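Beta-glucanase (Bacteroides thetaiotaomicron, PDB 6EUG) probably hydrolyses beta-1,3-galactosidic linkages of arabinogalactan, using this family 43 glycoside hydrolase domain, one part of a longer protein. Local coordinates at residues 262-267 and 319-324; 275-280 and 287-292. All blocks are in the same frame, centred on the assembly; numbering follows the deposited sequence. Where two conformers were deposited one is given.

Interaction 1 (262-267 and 319-324). With GIM (glucoimidazole), chain B.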
ATOM      1  N   ASN A 262       8.495   5.187   7.269  1.00 15.42           N
ATOM      2  CA  ASN A 262       7.246   5.456   6.561  1.00 14.35           C
ATOM      3  C   ASN A 262       6.565   4.140   6.140  1.00 13.50           C
ATOM      4  O   ASN A 262       7.226   3.229   5.634  1.00 15.93           O
ATOM      5  CB  ASN A 262       7.517   6.313   5.311  1.00 12.56           C
ATOM      6  CG  ASN A 262       7.911   7.740   5.660  1.00 13.92           C
ATOM      7  OD1 ASN A 262       7.031   8.600   6.010  1.00 16.31           O
ATOM      8  ND2 ASN A 262       9.214   8.020   5.587  1.00 15.82           N
ATOM      9  N   GLU A 263       5.238   4.129   6.302  0.50 13.79           N
ATOM     10  CA  GLU A 263       4.405   2.930   6.131  0.50 13.30           C
ATOM     11  C   GLU A 263       3.095   3.267   5.411  0.50 12.94           C
ATOM     12  O   GLU A 263       2.853   4.422   5.086  0.50 12.20           O
ATOM     13  CB  GLU A 263       4.113   2.303   7.515  0.50 13.17           C
ATOM     14  CG  GLU A 263       5.309   2.208   8.464  0.50 14.22           C
ATOM     15  CD  GLU A 263       6.534   1.445   7.939  0.50 14.21           C
ATOM     16  OE1 GLU A 263       6.425   0.502   7.131  0.50 15.35           O
ATOM     17  OE2 GLU A 263       7.654   1.794   8.363  0.50 18.55           O
ATOM     18  N   ALA A 264       2.281   2.253   5.096  1.00 12.71           N
ATOM     19  CA  ALA A 264       0.931   2.504   4.567  1.00 11.78           C
ATOM     20  C   ALA A 264       0.864   3.555   3.434  1.00 11.41           C
ATOM     21  O   ALA A 264       0.032   4.471   3.488  1.00 14.31           O
ATOM     22  CB  ALA A 264       0.001   2.880   5.697  1.00 13.42           C
ATOM     23  N   PRO A 265       1.707   3.397   2.409  1.00 11.50           N
ATOM     24  CA  PRO A 265       1.757   4.455   1.354  1.00 12.33           C
ATOM     25  C   PRO A 265       0.483   4.565   0.502  1.00 12.71           C
ATOM     26  O   PRO A 265      -0.114   3.520   0.113  1.00 13.66           O
ATOM     27  CB  PRO A 265       2.945   4.011   0.489  1.00 12.96           C
ATOM     28  CG  PRO A 265       2.961   2.542   0.658  1.00 14.06           C
ATOM     29  CD  PRO A 265       2.701   2.344   2.125  1.00 13.19           C
ATOM     30  N   ALA A 266       0.091   5.808   0.197  1.00 13.02           N
ATOM     31  CA  ALA A 266      -0.992   6.143  -0.719  1.00 14.75           C
ATOM     32  C   ALA A 266      -0.480   7.292  -1.608  1.00 14.49           C
ATOM     33  O   ALA A 266       0.215   8.198  -1.141  1.00 16.53           O
ATOM     34  CB  ALA A 266      -2.245   6.568   0.053  1.00 16.78           C
ATOM     35  N   ILE A 267      -0.772   7.210  -2.894  1.00 14.85           N
ATOM     36  CA  ILE A 267      -0.144   8.084  -3.918  1.00 13.70           C
ATOM     37  C   ILE A 267      -1.107   8.557  -4.996  1.00 13.66           C
ATOM     38  O   ILE A 267      -2.004   7.814  -5.380  1.00 14.21           O
ATOM     39  CB  ILE A 267       1.083   7.396  -4.559  1.00 14.92           C
ATOM     40  CG1 ILE A 267       1.875   8.370  -5.476  1.00 16.13           C
ATOM     41  CG2 ILE A 267       0.701   6.122  -5.297  1.00 17.36           C
ATOM     42  CD1 ILE A 267       3.267   7.858  -5.836  1.00 17.99           C
ATOM     43  N   GLY A 319      -7.128   7.208  12.228  1.00 16.32           N
ATOM     44  CA  GLY A 319      -6.928   6.299  11.092  1.00 16.51           C
ATOM     45  C   GLY A 319      -5.476   6.084  10.634  1.00 14.51           C
ATOM     46  O   GLY A 319      -4.513   6.653  11.206  1.00 15.93           O
ATOM     47  N   GLN A 320      -5.354   5.268   9.578  1.00 13.44           N
ATOM     48  CA  GLN A 320      -4.097   5.020   8.874  1.00 14.22           C
ATOM     49  C   GLN A 320      -4.389   4.931   7.374  1.00 12.24           C
ATOM     50  O   GLN A 320      -5.277   4.162   6.946  1.00 12.46           O
ATOM     51  CB  GLN A 320      -3.439   3.724   9.374  1.00 13.86           C
ATOM     52  CG  GLN A 320      -2.061   3.394   8.777  1.00 14.39           C
ATOM     53  CD  GLN A 320      -1.491   2.053   9.227  1.00 14.01           C
ATOM     54  OE1 GLN A 320      -2.253   1.078   9.457  1.00 14.56           O
ATOM     55  NE2 GLN A 320      -0.135   1.947   9.259  1.00 13.69           N
ATOM     56  N   SER A 321      -3.690   5.733   6.573  1.00 12.61           N
ATOM     57  CA  SER A 321      -3.815   5.742   5.120  1.00 14.10           C
ATOM     58  C   SER A 321      -3.898   4.364   4.451  1.00 13.86           C
ATOM     59  O   SER A 321      -3.164   3.438   4.849  1.00 12.43           O
ATOM     60  CB  SER A 321      -2.642   6.558   4.535  1.00 13.59           C
ATOM     61  OG  SER A 321      -1.334   6.099   4.962  1.00 14.59           O
ATOM     62  N   THR A 322      -4.728   4.258   3.410  1.00 14.32           N
ATOM     63  CA  THR A 322      -4.718   3.063   2.513  1.00 12.97           C
ATOM     64  C   THR A 322      -4.703   3.334   1.009  1.00 12.30           C
ATOM     65  O   THR A 322      -4.127   2.542   0.277  1.00 13.35           O
ATOM     66  CB  THR A 322      -5.767   1.995   2.884  1.00 13.25           C
ATOM     67  OG1 THR A 322      -5.507   0.759   2.177  1.00 15.11           O
ATOM     68  CG2 THR A 322      -7.201   2.458   2.651  1.00 14.29           C
ATOM     69  N   TYR A 323      -5.356   4.405   0.538  1.00 12.19           N
ATOM     70  CA  TYR A 323      -5.480   4.638  -0.909  1.00 11.68           C
ATOM     71  C   TYR A 323      -5.932   6.069  -1.192  1.00 12.62           C
ATOM     72  O   TYR A 323      -6.632   6.681  -0.372  1.00 13.75           O
ATOM     73  CB  TYR A 323      -6.530   3.627  -1.528  1.00 11.96           C
ATOM     74  CG  TYR A 323      -6.452   3.552  -3.062  1.00 13.39           C
ATOM     75  CD1 TYR A 323      -5.394   2.891  -3.684  1.00 15.32           C
ATOM     76  CD2 TYR A 323      -7.443   4.118  -3.870  1.00 12.62           C
ATOM     77  CE1 TYR A 323      -5.267   2.864  -5.073  1.00 16.75           C
ATOM     78  CE2 TYR A 323      -7.338   4.087  -5.256  1.00 14.59           C
ATOM     79  CZ  TYR A 323      -6.257   3.442  -5.856  1.00 16.36           C
ATOM     80  OH  TYR A 323      -6.139   3.409  -7.228  1.00 20.32           O
ATOM     81  N   ILE A 324      -5.568   6.575  -2.373  1.00 13.23           N
ATOM     82  CA  ILE A 324      -6.105   7.829  -2.872  1.00 15.03           C
ATOM     83  C   ILE A 324      -6.798   7.561  -4.214  1.00 14.81           C
ATOM     84  O   ILE A 324      -6.150   7.162  -5.202  1.00 15.59           O
ATOM     85  CB  ILE A 324      -5.057   8.978  -2.896  1.00 16.23           C
ATOM     86  CG1 ILE A 324      -4.740   9.375  -1.415  1.00 19.51           C
ATOM     87  CG2 ILE A 324      -5.667  10.221  -3.575  1.00 16.91           C
ATOM     88  CD1 ILE A 324      -3.459  10.110  -1.200  1.00 22.44           C
TER
HETATM   89  C1  GIM B 401       1.142  -2.464  10.297  1.00 21.19           C
HETATM   90  C2  GIM B 401       0.667  -2.419   8.896  1.00 20.81           C
HETATM   91  N10 GIM B 401       0.763  -3.351  11.234  1.00 23.02           N
HETATM   92  C3  GIM B 401      -0.603  -3.277   8.753  1.00 20.85           C
HETATM   93  C4  GIM B 401      -0.393  -4.629   9.499  1.00 23.02           C
HETATM   94  C5  GIM B 401      -0.276  -4.395  11.014  1.00 22.59           C
HETATM   95  C6  GIM B 401       0.033  -5.670  11.796  1.00 24.67           C
HETATM   96  C7  GIM B 401       2.277  -1.995  12.120  1.00 24.58           C
HETATM   97  C8  GIM B 401       1.444  -3.066  12.377  1.00 24.10           C
HETATM   98  N1  GIM B 401       2.074  -1.636  10.832  1.00 21.48           N
HETATM   99  O3  GIM B 401      -0.875  -3.553   7.370  1.00 20.77           O
HETATM  100  O2  GIM B 401       0.594  -1.029   8.480  1.00 21.37           O
HETATM  101  O4  GIM B 401       0.754  -5.381   9.029  1.00 21.23           O
HETATM  102  O6  GIM B 401       1.353  -6.125  11.510  1.00 28.24           O
HETATM  103  O   HOH W   1      -2.295   3.110  -1.622  1.00 13.51           O
HETATM  104  O   HOH W   2      -2.901   5.262  -3.529  1.00 13.94           O
HETATM  105  O   HOH W   3      -4.082   7.235  -7.061  1.00 25.34           O
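Ser321 makes the direct hydrogen bond of this contact: its OG donates to Ala264 O at 2.6 Å. A chi1 of 55° sets OG between the backbone N and the carbonyl carbon and aims it across at the other segment. Seen from the carbonyl, OG lies 17° out of its plane, with a C=O...donor angle of 148°. The chain turns a corner at Ala264, whose methyl points toward strand 320-327 and lies 3.3 Å from Ser321 O.

Gln320 runs past the same methyl. Its CG is anti to the backbone N (chi1 -176°) and the chain stays extended. This carries Gln320 CG past Ala264 CB at 3.7 Å. The amide then reaches the ligand, where Gln320 NE2 donates to O2 of the glucoimidazole at 3.2 Å. Trp340 NE1 binds OE1 and Ser279 OG binds NE2, which fixes the rotation of the amide.

Strands 265-270 and 320-327 are the innermost strands of neighbouring blades in the five-bladed beta-propeller of family 43. They run nearly parallel. Their backbones do not bond directly to each other here; waters bridge them. One donates to Pro265 O at 2.8 Å and to Thr322 O at 2.7 Å. Another accepts from the N atoms of Ile267 and Ile324.

Apolar packing lies between these strands as well. Ala266 points its methyl at the backbone of Tyr323, with CB 3.8 Å from Tyr323 N. Ile324 brings CD1 to 3.9 Å from Ala266 CB. On its other side strand 320-327 pairs with strand 332-339, where Thr322 and Tyr323 form a classic beta bulge facing Met336.

Interaction 2 (275-280 and 287-292)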
ATOM      1  N   TRP A 275       2.298  13.198  -5.271  1.00 13.64           N
ATOM      2  CA  TRP A 275       1.974  13.418  -3.850  1.00 12.32           C
ATOM      3  C   TRP A 275       1.748  12.061  -3.186  1.00 14.77           C
ATOM      4  O   TRP A 275       0.884  11.257  -3.637  1.00 17.36           O
ATOM      5  CB  TRP A 275       0.691  14.255  -3.683  1.00 13.44           C
ATOM      6  CG  TRP A 275       0.757  15.661  -4.245  1.00 15.17           C
ATOM      7  CD1 TRP A 275       0.161  16.103  -5.410  1.00 16.72           C
ATOM      8  CD2 TRP A 275       1.449  16.803  -3.701  1.00 16.57           C
ATOM      9  NE1 TRP A 275       0.456  17.435  -5.634  1.00 17.27           N
ATOM     10  CE2 TRP A 275       1.230  17.895  -4.605  1.00 16.80           C
ATOM     11  CE3 TRP A 275       2.224  17.020  -2.557  1.00 16.74           C
ATOM     12  CZ2 TRP A 275       1.735  19.170  -4.374  1.00 18.87           C
ATOM     13  CZ3 TRP A 275       2.751  18.307  -2.334  1.00 16.30           C
ATOM     14  CH2 TRP A 275       2.492  19.361  -3.245  1.00 18.42           C
ATOM     15  N   MET A 276       2.462  11.797  -2.101  1.00 14.90           N
ATOM     16  CA  MET A 276       2.294  10.533  -1.364  1.00 13.87           C
ATOM     17  C   MET A 276       2.036  10.817   0.126  1.00 13.61           C
ATOM     18  O   MET A 276       2.712  11.657   0.741  1.00 15.78           O
ATOM     19  CB  MET A 276       3.552   9.663  -1.535  1.00 16.24           C
ATOM     20  CG  MET A 276       3.486   8.291  -0.897  1.00 16.03           C
ATOM     21  SD  MET A 276       4.543   7.027  -1.645  1.00 21.60           S
ATOM     22  CE  MET A 276       6.161   7.787  -1.821  1.00 21.79           C
ATOM     23  N   ILE A 277       1.068  10.104   0.689  1.00 13.76           N
ATOM     24  CA  ILE A 277       0.746  10.169   2.132  1.00 10.63           C
ATOM     25  C   ILE A 277       1.135   8.842   2.756  1.00 13.65           C
ATOM     26  O   ILE A 277       0.800   7.774   2.223  1.00 14.94           O
ATOM     27  CB  ILE A 277      -0.739  10.545   2.429  1.00 11.12           C
ATOM     28  CG1 ILE A 277      -1.038  11.942   1.863  1.00 14.45           C
ATOM     29  CG2 ILE A 277      -1.055  10.442   3.925  1.00 14.38           C
ATOM     30  CD1 ILE A 277      -2.485  12.405   1.963  1.00 14.35           C
ATOM     31  N   THR A 278       1.810   8.941   3.904  1.00 13.73           N
ATOM     32  CA  THR A 278       2.241   7.786   4.679  1.00 13.26           C
ATOM     33  C   THR A 278       1.922   7.953   6.157  1.00 14.73           C
ATOM     34  O   THR A 278       1.625   9.074   6.618  1.00 16.65           O
ATOM     35  CB  THR A 278       3.753   7.554   4.487  1.00 13.68           C
ATOM     36  OG1 THR A 278       4.472   8.728   4.889  1.00 14.09           O
ATOM     37  CG2 THR A 278       4.092   7.291   3.033  1.00 15.24           C
ATOM     38  N   SER A 279       1.981   6.836   6.900  1.00 15.00           N
ATOM     39  CA  SER A 279       1.970   6.860   8.367  1.00 16.16           C
ATOM     40  C   SER A 279       3.385   6.603   8.887  1.00 15.86           C
ATOM     41  O   SER A 279       4.265   6.191   8.143  1.00 13.04           O
ATOM     42  CB  SER A 279       1.024   5.752   8.944  1.00 14.65           C
ATOM     43  OG  SER A 279       1.571   4.455   8.765  1.00 14.39           O
ATOM     44  N   GLY A 280       3.589   6.814  10.185  1.00 16.01           N
ATOM     45  CA  GLY A 280       4.742   6.223  10.860  1.00 17.70           C
ATOM     46  C   GLY A 280       4.515   4.752  11.202  1.00 18.73           C
ATOM     47  O   GLY A 280       3.534   4.120  10.744  1.00 16.13           O
ATOM     48  N   ASN A 287      -1.007   7.443  14.357  1.00 16.73           N
ATOM     49  CA  ASN A 287       0.099   8.390  14.540  1.00 16.11           C
ATOM     50  C   ASN A 287      -0.059   9.557  13.540  1.00 16.51           C
ATOM     51  O   ASN A 287      -1.056   9.618  12.847  1.00 16.47           O
ATOM     52  CB  ASN A 287       1.437   7.629  14.402  1.00 16.24           C
ATOM     53  CG  ASN A 287       1.603   6.929  13.032  1.00 16.41           C
ATOM     54  OD1 ASN A 287       1.501   7.589  11.974  1.00 17.98           O
ATOM     55  ND2 ASN A 287       1.872   5.604  13.040  1.00 15.85           N
ATOM     56  N   LYS A 288       0.918  10.474  13.486  1.00 17.12           N
ATOM     57  CA  LYS A 288       0.879  11.651  12.652  1.00 16.92           C
ATOM     58  C   LYS A 288       1.208  11.296  11.206  1.00 16.98           C
ATOM     59  O   LYS A 288       2.249  10.670  10.934  1.00 17.53           O
ATOM     60  CB  LYS A 288       1.896  12.683  13.206  1.00 22.36           C
ATOM     61  CG  LYS A 288       1.734  14.071  12.662  1.00 24.68           C
ATOM     62  CD  LYS A 288       2.794  15.031  13.203  1.00 29.98           C
ATOM     63  CE  LYS A 288       2.590  15.370  14.674  1.00 33.30           C
ATOM     64  NZ  LYS A 288       3.486  16.503  15.045  1.00 37.79           N
ATOM     65  N   ALA A 289       0.316  11.643  10.284  1.00 16.40           N
ATOM     66  CA  ALA A 289       0.566  11.392   8.828  1.00 15.46           C
ATOM     67  C   ALA A 289       1.691  12.278   8.302  1.00 15.93           C
ATOM     68  O   ALA A 289       1.943  13.352   8.853  1.00 18.02           O
ATOM     69  CB  ALA A 289      -0.705  11.632   8.000  1.00 16.92           C
ATOM     70  N   ARG A 290       2.389  11.794   7.266  1.00 14.67           N
ATOM     71  CA  ARG A 290       3.413  12.550   6.552  1.00 14.32           C
ATOM     72  C   ARG A 290       2.922  12.786   5.107  1.00 13.16           C
ATOM     73  O   ARG A 290       2.189  11.925   4.528  1.00 14.20           O
ATOM     74  CB  ARG A 290       4.754  11.776   6.507  1.00 15.32           C
ATOM     75  CG  ARG A 290       5.319  11.363   7.886  1.00 16.87           C
ATOM     76  CD  ARG A 290       4.924   9.982   8.365  1.00 17.30           C
ATOM     77  NE  ARG A 290       5.555   9.710   9.653  1.00 20.05           N
ATOM     78  CZ  ARG A 290       6.712   9.086   9.861  1.00 18.53           C
ATOM     79  NH1 ARG A 290       7.443   8.593   8.863  1.00 19.72           N
ATOM     80  NH2 ARG A 290       7.138   8.960  11.108  1.00 21.28           N
ATOM     81  N   LEU A 291       3.333  13.921   4.538  1.00 13.81           N
ATOM     82  CA  LEU A 291       3.159  14.230   3.106  1.00 15.62           C
ATOM     83  C   LEU A 291       4.518  14.253   2.405  1.00 15.00           C
ATOM     84  O   LEU A 291       5.428  14.950   2.855  1.00 15.37           O
ATOM     85  CB  LEU A 291       2.455  15.571   2.909  1.00 15.38           C
ATOM     86  CG  LEU A 291       2.165  16.023   1.482  1.00 15.83           C
ATOM     87  CD1 LEU A 291       1.228  15.013   0.809  1.00 15.27           C
ATOM     88  CD2 LEU A 291       1.563  17.419   1.447  1.00 17.60           C
ATOM     89  N   LEU A 292       4.642  13.491   1.312  1.00 14.50           N
ATOM     90  CA  LEU A 292       5.871  13.416   0.527  1.00 15.62           C
ATOM     91  C   LEU A 292       5.589  13.870  -0.912  1.00 16.21           C
ATOM     92  O   LEU A 292       4.494  13.621  -1.425  1.00 16.86           O
ATOM     93  CB  LEU A 292       6.462  12.031   0.553  1.00 14.86           C
ATOM     94  CG  LEU A 292       6.403  11.243   1.901  1.00 14.53           C
ATOM     95  CD1 LEU A 292       6.873   9.810   1.711  1.00 16.74           C
ATOM     96  CD2 LEU A 292       7.251  11.917   2.979  1.00 16.61           C
TER
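Met276 and Leu292 face each other as an antiparallel hydrogen-bonded pair. Met276 N donates to Leu292 O at 2.8 Å, and Leu292 N returns a bond to Met276 O. Thr278 and Arg290 form the next such pair, with Arg290 N 2.9 Å from Thr278 O. Between them Ile277 and Leu291 are a non-hydrogen-bonded pair. The two strands make a beta hairpin within one propeller blade.

Towards the turn, a side chain takes over from the backbone. Asn287 OD1 accepts Gly280 N at 2.9 Å, although the donor sits above the carbonyl plane. Asn287 ND2 gives a weak bond to Gly280 O and a further one to Thr282 OG1. Gly280 O also takes the proton of Ser279 OG at 2.8 Å, in its carbonyl plane on a lone pair.

The Arg290 chain bends at chi2 (93°), which lays the guanidinium over Gly280. Gly280 CA is centred over one face, 3.5 Å above the plane. NH1 donates to Asn262 OD1 and to Gly260 O. Thr278 OG1 lies 3.5 Å from Arg290 CB and bonds to the same Asn262 oxygen.

Leu291 lies with Ile277 on the face away from Thr278 and Arg290, its CD1 4.0 Å from both Trp275 CE3 and Ile277 CG1. That face is apolar, whereas on the Thr278 and Arg290 face Asn262 OD1 bonds to both strands of the hairpin. With Gly260 O it probably helps to fix the guanidinium in position.

In the fold
The centres of the two contacts are about 7 Å apart. Both segments of interaction 2 fall between those of interaction 1 in the sequence. Strand 265-270 is the inner edge of a four-stranded antiparallel blade, followed outward by 273-279, 290-294 and 302-304. Interaction 2 is therefore within that blade, while interaction 1 joins it to the neighbouring blade, beside the central axis. The two touch directly: Ala266 O is 2.8 Å from Ile277 N, a probable hydrogen bond between adjacent strands. Strand 273-279 also reaches the ligand pocket through Ser279, whose side chain is about 6 Å from the glucoimidazole.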